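Local coordinates for protein TssK (Serratia sp. FS14, PDB 5Y0E) that probably serves as a trimeric baseplate component of the bacterial type VI secretion system, at residues L209-S214 / R243-V248; L238-R243 / T271-F276. All coordinates share one frame; numbering follows the deposited sequence.

Contact 1 (L209-S214 / R243-V248); sequences LLQQRS and RHLGQV
L210 and L245 meet in the helical bundle of TssK's middle part, where helices 197-222 and 229-253, consecutive in the chain, form an antiparallel helical hairpin. The short axes run at 154° to one another and come within 9.8 Å, and the CA atoms of L210 and L245, 6.2 Å apart, mark the level of the contact. L245 reaches across with both methyls: its CD2 packs against the base of the L210 side chain, 4.0 Å from L210 CB, and also touches the CG methylene of Q211. Past CG the Q211 chain is extended and carries its amide beyond the leucine; the contact is made by CG. L210 reaches in the reverse direction. With CG anti to its carbonyl carbon (chi1 -62°), it carries CD1 over the backbone of the partner helix, 3.7 Å from H244 O and 3.9 Å from H244 CB, and on to V248 CG1 at 4.0 Å. The imidazole of H244 turns away from this interface: ND1 bonds to L240 O one turn back, and the ring stacks on F269 of helix 259-273. L245 also packs on P282 of the second subunit. No hydrogen bond joins 209-214 to 243-248; S214 OG, which makes a weak bond to N242 OD1 of the same partner helix, lies 3.4 Å from L245 CD1.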
loop_
_atom_site.group_PDB
_atom_site.type_symbol
_atom_site.label_atom_id
_atom_site.label_comp_id
_atom_site.label_asym_id
_atom_site.label_seq_id
_atom_site.Cartn_x
_atom_site.Cartn_y
_atom_site.Cartn_z
ATOM N N LEU A 209 17.731 4.247 0.125
ATOM C CA LEU A 209 18.247 3.155 -0.668
ATOM C C LEU A 209 17.577 3.133 -2.028
ATOM O O LEU A 209 18.249 3.080 -3.066
ATOM C CB LEU A 209 18.048 1.840 0.071
ATOM C CG LEU A 209 18.799 0.645 -0.510
ATOM C CD1 LEU A 209 20.286 0.937 -0.756
ATOM C CD2 LEU A 209 18.669 -0.482 0.449
ATOM N N LEU A 210 16.249 3.225 -2.048
ATOM C CA LEU A 210 15.575 3.195 -3.330
ATOM C C LEU A 210 15.958 4.392 -4.181
ATOM O O LEU A 210 16.069 4.271 -5.399
ATOM C CB LEU A 210 14.075 3.115 -3.137
ATOM C CG LEU A 210 13.610 1.861 -2.430
ATOM C CD1 LEU A 210 12.141 1.958 -2.114
ATOM C CD2 LEU A 210 13.896 0.639 -3.255
ATOM N N GLN A 211 16.218 5.542 -3.573
ATOM C CA GLN A 211 16.657 6.652 -4.399
ATOM C C GLN A 211 18.051 6.399 -4.940
ATOM O O GLN A 211 18.348 6.748 -6.085
ATOM C CB GLN A 211 16.593 7.958 -3.620
ATOM C CG GLN A 211 15.171 8.423 -3.363
ATOM C CD GLN A 211 15.070 9.342 -2.181
ATOM O OE1 GLN A 211 15.969 9.397 -1.356
ATOM N NE2 GLN A 211 13.970 10.060 -2.083
ATOM N N GLN A 212 18.905 5.763 -4.147
ATOM C CA GLN A 212 20.259 5.507 -4.603
ATOM C C GLN A 212 20.263 4.502 -5.751
ATOM O O GLN A 212 20.842 4.759 -6.810
ATOM C CB GLN A 212 21.115 5.048 -3.429
ATOM C CG GLN A 212 21.424 6.165 -2.456
ATOM C CD GLN A 212 21.675 5.700 -1.029
ATOM O OE1 GLN A 212 21.667 4.522 -0.738
ATOM N NE2 GLN A 212 21.898 6.639 -0.138
ATOM N N ARG A 213 19.570 3.385 -5.590
ATOM C CA ARG A 213 19.657 2.366 -6.619
ATOM C C ARG A 213 18.951 2.809 -7.882
ATOM O O ARG A 213 19.374 2.477 -8.992
ATOM C CB ARG A 213 19.085 1.044 -6.110
ATOM C CG ARG A 213 19.884 0.438 -4.974
ATOM C CD ARG A 213 21.344 0.478 -5.241
ATOM N NE ARG A 213 21.702 -0.171 -6.488
ATOM C CZ ARG A 213 22.692 0.237 -7.273
ATOM N NH1 ARG A 213 23.413 1.299 -6.942
ATOM N NH2 ARG A 213 22.934 -0.403 -8.407
ATOM N N SER A 214 17.874 3.558 -7.723
ATOM C CA SER A 214 17.156 4.114 -8.856
ATOM C C SER A 214 18.037 5.037 -9.683
ATOM O O SER A 214 18.054 4.972 -10.914
ATOM C CB SER A 214 15.952 4.873 -8.333
ATOM O OG SER A 214 14.975 4.924 -9.313
ATOM N N ARG A 243 8.397 1.250 -8.789
ATOM C CA ARG A 243 7.109 1.113 -8.126
ATOM C C ARG A 243 7.186 1.499 -6.656
ATOM O O ARG A 243 6.278 2.147 -6.131
ATOM C CB ARG A 243 6.592 -0.315 -8.252
ATOM C CG ARG A 243 5.321 -0.538 -7.465
ATOM C CD ARG A 243 5.011 -1.974 -7.181
ATOM N NE ARG A 243 5.419 -2.841 -8.278
ATOM C CZ ARG A 243 5.561 -4.157 -8.185
ATOM N NH1 ARG A 243 5.322 -4.752 -7.045
ATOM N NH2 ARG A 243 5.948 -4.874 -9.229
ATOM N N HIS A 244 8.250 1.103 -5.975
ATOM C CA HIS A 244 8.370 1.341 -4.551
ATOM C C HIS A 244 8.922 2.720 -4.205
ATOM O O HIS A 244 8.761 3.167 -3.076
ATOM C CB HIS A 244 9.213 0.219 -3.937
ATOM C CG HIS A 244 8.515 -1.095 -3.952
ATOM N ND1 HIS A 244 8.625 -1.981 -4.994
ATOM C CD2 HIS A 244 7.641 -1.649 -3.084
ATOM C CE1 HIS A 244 7.862 -3.031 -4.763
ATOM N NE2 HIS A 244 7.249 -2.849 -3.614
ATOM N N LEU A 245 9.564 3.404 -5.144
ATOM C CA LEU A 245 9.804 4.830 -4.977
ATOM C C LEU A 245 8.512 5.566 -4.637
ATOM O O LEU A 245 8.477 6.422 -3.742
ATOM C CB LEU A 245 10.401 5.400 -6.251
ATOM C CG LEU A 245 11.915 5.449 -6.363
ATOM C CD1 LEU A 245 12.290 6.191 -7.629
ATOM C CD2 LEU A 245 12.496 6.130 -5.158
ATOM N N GLY A 246 7.435 5.215 -5.315
ATOM C CA GLY A 246 6.181 5.871 -5.083
ATOM C C GLY A 246 5.535 5.373 -3.829
ATOM O O GLY A 246 4.998 6.150 -3.054
ATOM N N GLN A 247 5.602 4.068 -3.624
ATOM C CA GLN A 247 5.003 3.457 -2.450
ATOM C C GLN A 247 5.601 4.014 -1.177
ATOM O O GLN A 247 4.872 4.332 -0.237
ATOM C CB GLN A 247 5.184 1.945 -2.495
ATOM C CG GLN A 247 4.217 1.181 -1.659
ATOM C CD GLN A 247 4.592 -0.272 -1.491
ATOM O OE1 GLN A 247 5.423 -0.590 -0.671
ATOM N NE2 GLN A 247 3.974 -1.159 -2.247
ATOM N N VAL A 248 6.922 4.149 -1.133
ATOM C CA VAL A 248 7.568 4.551 0.102
ATOM C C VAL A 248 7.448 6.049 0.280
ATOM O O VAL A 248 7.298 6.529 1.403
ATOM C CB VAL A 248 9.036 4.065 0.149
ATOM C CG1 VAL A 248 9.964 4.955 -0.614
ATOM C CG2 VAL A 248 9.523 3.961 1.561
#

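Contact 2 (L238-R243 / T271-F276); sequences LQLINR and TELASF
L240, R243 and E272 join two neighbouring antiparallel members of the helical bundle, helix 229-253 and the C-terminal part of helix 259-273 with the residues that follow, beside the axis of the trimer. E272 holds CG anti to its backbone N (chi1 -169°) and stays extended, which brings its carboxylate to the guanidinium of R243, whose own chain bends at chi3 (-35°). The resulting salt bridge is long and weak: R243 NH1 lies 3.3 Å from E272 OE2, and R243 NH2 is shared between both carboxylate oxygens. OE2 sits at the guanidinium edge, near its plane, yet the two flat groups are turned 44° apart. The stronger partners are in other chains, R243 NE pairing with E272 of the second subunit and E272 OE2 with R243 of the third, so each carboxylate links two arginines. L240 and E272 lie alongside with opposite headings; L240 CD1 sits over the outer part of one guanidinium face, 3.5 Å from its plane, and lies 3.3 Å from E272 OE1. The other methyl serves the apolar side: L240 CD2 is 4.0 Å from L273 CD1 and, obliquely to the ring, 4.2 Å from F276 CE1.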
loop_
_atom_site.group_PDB
_atom_site.type_symbol
_atom_site.label_atom_id
_atom_site.label_comp_id
_atom_site.label_asym_id
_atom_site.label_seq_id
_atom_site.Cartn_x
_atom_site.Cartn_y
_atom_site.Cartn_z
ATOM N N LEU A 238 14.924 -2.253 -11.909
ATOM C CA LEU A 238 14.642 -0.834 -11.826
ATOM C C LEU A 238 13.135 -0.571 -11.822
ATOM O O LEU A 238 12.642 0.248 -11.048
ATOM C CB LEU A 238 15.328 -0.120 -12.979
ATOM C CG LEU A 238 15.081 1.379 -13.116
ATOM C CD1 LEU A 238 15.518 2.157 -11.881
ATOM C CD2 LEU A 238 15.792 1.888 -14.313
ATOM N N GLN A 239 12.392 -1.289 -12.652
ATOM C CA GLN A 239 10.943 -1.228 -12.603
ATOM C C GLN A 239 10.422 -1.501 -11.218
ATOM O O GLN A 239 9.527 -0.803 -10.735
ATOM C CB GLN A 239 10.344 -2.246 -13.536
ATOM C CG GLN A 239 9.681 -1.694 -14.664
ATOM C CD GLN A 239 9.448 -2.747 -15.682
ATOM O OE1 GLN A 239 10.337 -3.037 -16.476
ATOM N NE2 GLN A 239 8.250 -3.328 -15.689
ATOM N N LEU A 240 10.926 -2.566 -10.596
ATOM C CA LEU A 240 10.464 -2.938 -9.272
ATOM C C LEU A 240 10.878 -1.903 -8.253
ATOM O O LEU A 240 10.116 -1.587 -7.345
ATOM C CB LEU A 240 11.000 -4.306 -8.892
ATOM C CG LEU A 240 10.587 -4.825 -7.514
ATOM C CD1 LEU A 240 9.151 -5.192 -7.498
ATOM C CD2 LEU A 240 11.424 -6.007 -7.123
ATOM N N ILE A 241 12.078 -1.361 -8.401
ATOM C CA ILE A 241 12.500 -0.249 -7.571
ATOM C C ILE A 241 11.602 0.968 -7.801
ATOM O O ILE A 241 11.224 1.660 -6.858
ATOM C CB ILE A 241 13.988 0.044 -7.845
ATOM C CG1 ILE A 241 14.832 -1.153 -7.404
ATOM C CG2 ILE A 241 14.460 1.275 -7.164
ATOM C CD1 ILE A 241 16.283 -1.031 -7.728
ATOM N N ASN A 242 11.212 1.217 -9.045
ATOM C CA ASN A 242 10.461 2.431 -9.350
ATOM C C ASN A 242 9.062 2.399 -8.750
ATOM O O ASN A 242 8.594 3.404 -8.225
ATOM C CB ASN A 242 10.411 2.642 -10.851
ATOM C CG ASN A 242 11.673 3.254 -11.376
ATOM O OD1 ASN A 242 12.418 3.857 -10.634
ATOM N ND2 ASN A 242 11.904 3.127 -12.661
ATOM N N ARG A 243 8.397 1.250 -8.789
ATOM C CA ARG A 243 7.109 1.113 -8.126
ATOM C C ARG A 243 7.186 1.499 -6.656
ATOM O O ARG A 243 6.278 2.147 -6.131
ATOM C CB ARG A 243 6.592 -0.315 -8.252
ATOM C CG ARG A 243 5.321 -0.538 -7.465
ATOM C CD ARG A 243 5.011 -1.974 -7.181
ATOM N NE ARG A 243 5.419 -2.841 -8.278
ATOM C CZ ARG A 243 5.561 -4.157 -8.185
ATOM N NH1 ARG A 243 5.322 -4.752 -7.045
ATOM N NH2 ARG A 243 5.948 -4.874 -9.229
ATOM N N THR A 271 9.390 -10.670 -1.307
ATOM C CA THR A 271 9.233 -11.940 -1.986
ATOM C C THR A 271 9.359 -11.808 -3.494
ATOM O O THR A 271 9.786 -12.753 -4.149
ATOM C CB THR A 271 7.915 -12.596 -1.606
ATOM O OG1 THR A 271 6.816 -11.853 -2.127
ATOM C CG2 THR A 271 7.823 -12.720 -0.114
ATOM N N GLU A 272 9.022 -10.659 -4.072
ATOM C CA GLU A 272 9.304 -10.491 -5.493
ATOM C C GLU A 272 10.794 -10.252 -5.738
ATOM O O GLU A 272 11.318 -10.623 -6.782
ATOM C CB GLU A 272 8.466 -9.351 -6.082
ATOM C CG GLU A 272 8.480 -9.261 -7.603
ATOM C CD GLU A 272 7.564 -8.168 -8.178
ATOM O OE1 GLU A 272 7.858 -7.673 -9.270
ATOM O OE2 GLU A 272 6.539 -7.809 -7.561
ATOM N N LEU A 273 11.481 -9.644 -4.789
ATOM C CA LEU A 273 12.910 -9.410 -4.935
ATOM C C LEU A 273 13.708 -10.719 -4.947
ATOM O O LEU A 273 14.699 -10.828 -5.662
ATOM C CB LEU A 273 13.351 -8.474 -3.817
ATOM C CG LEU A 273 14.657 -7.712 -3.871
ATOM C CD1 LEU A 273 14.787 -7.075 -5.181
ATOM C CD2 LEU A 273 14.678 -6.689 -2.769
ATOM N N ALA A 274 13.253 -11.726 -4.210
ATOM C CA ALA A 274 13.837 -13.058 -4.262
ATOM C C ALA A 274 13.962 -13.587 -5.677
ATOM O O ALA A 274 14.829 -14.410 -5.941
ATOM C CB ALA A 274 13.008 -14.033 -3.436
ATOM N N SER A 275 13.134 -13.116 -6.598
ATOM C CA SER A 275 13.295 -13.486 -7.989
ATOM C C SER A 275 14.699 -13.213 -8.479
ATOM O O SER A 275 15.235 -13.966 -9.297
ATOM C CB SER A 275 12.284 -12.737 -8.837
ATOM O OG SER A 275 10.969 -13.106 -8.480
ATOM N N PHE A 276 15.316 -12.166 -7.969
ATOM C CA PHE A 276 16.633 -11.759 -8.413
ATOM C C PHE A 276 17.759 -12.379 -7.602
ATOM O O PHE A 276 18.914 -12.105 -7.873
ATOM C CB PHE A 276 16.702 -10.237 -8.392
ATOM C CG PHE A 276 15.655 -9.610 -9.244
ATOM C CD1 PHE A 276 14.402 -9.305 -8.726
ATOM C CD2 PHE A 276 15.876 -9.382 -10.581
ATOM C CE1 PHE A 276 13.439 -8.781 -9.516
ATOM C CE2 PHE A 276 14.882 -8.834 -11.365
ATOM C CZ PHE A 276 13.682 -8.539 -10.833
#

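Overall arrangement
Both contacts are largely buried and share helix 229-253, which packs on helix 197-222 in contact 1 and on helix 259-273 in contact 2; their centres are 10 Å apart. Contact 1 lies nearer the centre of the chain and is almost wholly apolar. Contact 2 sits farther out and combines a leucine patch with charges shared among three subunits. Both touch the second subunit, but in contact 2 the salt bridges also run to the third. R243 belongs to both segments of helix 229-253 but takes part across contact 2 alone. The two also meet directly, through R213 CB packing on I241 CD1. N242 ND2 reaches S275 OG of the second subunit.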